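Local coordinates for protein RNA polymerase II subunit B1 CTD phosphatase RTR1 (Saccharomyces cerevisiae, PDB 5C2Y) that dephosphorylates the C-terminal domain of the largest RNA polymerase II subunit, regulating the polymerase as its phosphorylation pattern changes during transcription, at residues A[61-66]-A[132-137]. Residues are numbered along the deposited sequence; the frame is centred on the assembly and turned at random.
Sequences TPDMYQ and LSDEAL
Thr61 and Pro62, the N-cap and first turn of helix 62-74, pack against the loop that follows helix 119-129 and turns at Ser133-Glu135, joining two parts of what is predicted to be an RTR1-type zinc finger. The backbone carbonyl of Ser133 points into this corner: its O receives a CA-H...O contact from Thr61 CA at 3.2 Å, with 145° at the hydrogen, and also lies against Thr61 CG2 and Pro62 CD. The methyl CG2 of Thr61 rests against the oxygens of Ser133 and Glu135, which both lie on one side of it. The Pro62 ring and the Leu132 side chain run alongside in opposing senses, with Pro62 CD 3.6 Å from Leu132 CB and Pro62 CG close to Leu132 O. Farther in, the buried Leu132 sends CD1 to within 3.7 Å of Tyr65 CB, roughly perpendicular to the tyrosine side chain. The phenol of Tyr65 reaches inward to a hydrogen bond between OH and Ser125 OG, while its ring meets that of Tyr128. On the solvent side, where both aspartates are exposed, Asp63 OD2 and Asp134 OD1 stand 4.2 Å apart, a like-charge approach that probably disfavours closer contact there. Around this first shell, Pro62 O accepts from Gln129 NE2, tying the helix start to helix 119-129, and Glu135 O accepts from Arg140 NH2. Each segment is also braced from within. Thr61, with OG1 between its backbone N and carbonyl carbon (chi1 58°), caps the helix through Met64 N to Thr61 OG1, 3.3 Å. An alanine in place of Thr61 would remove the methyl that touches the loop carbonyls and the capping hydroxyl, and would probably leave Met64 N without its side-chain acceptor. In the loop, Ser133 OG accepts from Glu135 N at 2.7 Å, closing an ST turn.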
loop_
_atom_site.group_PDB
_atom_site.type_symbol
_atom_site.label_atom_id
_atom_site.label_comp_id
_atom_site.label_asym_id
_atom_site.label_seq_id
_atom_site.Cartn_x
_atom_site.Cartn_y
_atom_site.Cartn_z
ATOM N N THR A 61 -0.434 -4.705 7.791
ATOM C CA THR A 61 0.439 -4.242 8.845
ATOM C C THR A 61 1.651 -3.625 8.146
ATOM O O THR A 61 1.885 -3.907 6.964
ATOM C CB THR A 61 0.858 -5.392 9.761
ATOM O OG1 THR A 61 1.506 -6.395 8.971
ATOM C CG2 THR A 61 -0.361 -6.009 10.447
ATOM N N PRO A 62 2.412 -2.766 8.856
ATOM C CA PRO A 62 3.638 -2.217 8.279
ATOM C C PRO A 62 4.537 -3.282 7.650
ATOM O O PRO A 62 5.142 -3.048 6.597
ATOM C CB PRO A 62 4.302 -1.571 9.491
ATOM C CG PRO A 62 3.169 -1.074 10.251
ATOM C CD PRO A 62 2.144 -2.163 10.171
ATOM N N ASP A 63 4.597 -4.451 8.277
ATOM C CA ASP A 63 5.456 -5.520 7.785
ATOM C C ASP A 63 4.921 -6.112 6.503
ATOM O O ASP A 63 5.679 -6.328 5.554
ATOM C CB ASP A 63 5.616 -6.590 8.848
ATOM C CG ASP A 63 5.970 -6.002 10.182
ATOM O OD1 ASP A 63 7.184 -5.839 10.430
ATOM O OD2 ASP A 63 5.034 -5.655 10.958
ATOM N N MET A 64 3.616 -6.353 6.456
ATOM C CA MET A 64 3.013 -6.901 5.249
ATOM C C MET A 64 3.164 -5.929 4.091
ATOM O O MET A 64 3.368 -6.338 2.952
ATOM C CB MET A 64 1.546 -7.239 5.471
ATOM C CG MET A 64 1.321 -8.547 6.200
ATOM S SD MET A 64 2.077 -9.992 5.396
ATOM C CE MET A 64 1.706 -11.209 6.669
ATOM N N TYR A 65 3.094 -4.639 4.385
ATOM C CA TYR A 65 3.246 -3.649 3.340
ATOM C C TYR A 65 4.679 -3.709 2.823
ATOM O O TYR A 65 4.912 -3.640 1.617
ATOM C CB TYR A 65 2.885 -2.258 3.856
ATOM C CG TYR A 65 3.054 -1.189 2.825
ATOM C CD1 TYR A 65 2.035 -0.885 1.940
ATOM C CD2 TYR A 65 4.235 -0.479 2.730
ATOM C CE1 TYR A 65 2.190 0.111 0.979
ATOM C CE2 TYR A 65 4.397 0.514 1.777
ATOM C CZ TYR A 65 3.375 0.803 0.906
ATOM O OH TYR A 65 3.547 1.786 -0.031
ATOM N N GLN A 66 5.634 -3.872 3.734
ATOM C CA GLN A 66 7.036 -4.059 3.342
ATOM C C GLN A 66 7.187 -5.194 2.332
ATOM O O GLN A 66 7.792 -5.016 1.261
ATOM C CB GLN A 66 7.915 -4.340 4.559
ATOM C CG GLN A 66 9.395 -4.216 4.254
ATOM C CD GLN A 66 9.698 -2.925 3.496
ATOM O OE1 GLN A 66 9.542 -1.822 4.038
ATOM N NE2 GLN A 66 10.126 -3.054 2.234
ATOM N N LEU A 132 0.103 2.270 9.507
ATOM C CA LEU A 132 -0.587 1.003 9.463
ATOM C C LEU A 132 -0.484 0.328 10.812
ATOM O O LEU A 132 0.540 0.398 11.471
ATOM C CB LEU A 132 -0.006 0.112 8.370
ATOM C CG LEU A 132 -0.308 0.429 6.904
ATOM C CD1 LEU A 132 0.538 -0.455 6.003
ATOM C CD2 LEU A 132 -1.789 0.253 6.595
ATOM N N SER A 133 -1.539 -0.355 11.220
ATOM C CA SER A 133 -1.534 -1.000 12.509
ATOM C C SER A 133 -0.672 -2.235 12.541
ATOM O O SER A 133 -0.651 -2.997 11.573
ATOM C CB SER A 133 -2.936 -1.393 12.897
ATOM O OG SER A 133 -2.849 -2.309 13.970
ATOM N N ASP A 134 -0.000 -2.465 13.671
ATOM C CA ASP A 134 0.740 -3.717 13.900
ATOM C C ASP A 134 -0.165 -4.885 14.326
ATOM O O ASP A 134 0.283 -6.019 14.500
ATOM C CB ASP A 134 1.821 -3.511 14.961
ATOM C CG ASP A 134 2.842 -2.496 14.547
ATOM O OD1 ASP A 134 3.755 -2.851 13.764
ATOM O OD2 ASP A 134 2.723 -1.339 15.008
ATOM N N GLU A 135 -1.439 -4.601 14.520
ATOM C CA GLU A 135 -2.372 -5.635 14.911
ATOM C C GLU A 135 -2.564 -6.575 13.735
ATOM O O GLU A 135 -2.774 -6.118 12.610
ATOM C CB GLU A 135 -3.691 -5.000 15.328
ATOM C CG GLU A 135 -4.612 -5.862 16.158
ATOM C CD GLU A 135 -5.969 -5.188 16.345
ATOM O OE1 GLU A 135 -6.086 -3.999 15.953
ATOM O OE2 GLU A 135 -6.910 -5.846 16.856
ATOM N N ALA A 136 -2.479 -7.881 13.977
ATOM C CA ALA A 136 -2.643 -8.853 12.895
ATOM C C ALA A 136 -4.066 -8.833 12.353
ATOM O O ALA A 136 -5.033 -8.562 13.076
ATOM C CB ALA A 136 -2.284 -10.244 13.353
ATOM N N LEU A 137 -4.177 -9.128 11.067
ATOM C CA LEU A 137 -5.438 -9.008 10.367
ATOM C C LEU A 137 -6.551 -9.832 11.000
ATOM O O LEU A 137 -7.669 -9.341 11.147
ATOM C CB LEU A 137 -5.257 -9.409 8.909
ATOM C CG LEU A 137 -6.544 -9.590 8.124
ATOM C CD1 LEU A 137 -7.327 -8.289 8.102
ATOM C CD2 LEU A 137 -6.196 -10.074 6.716
#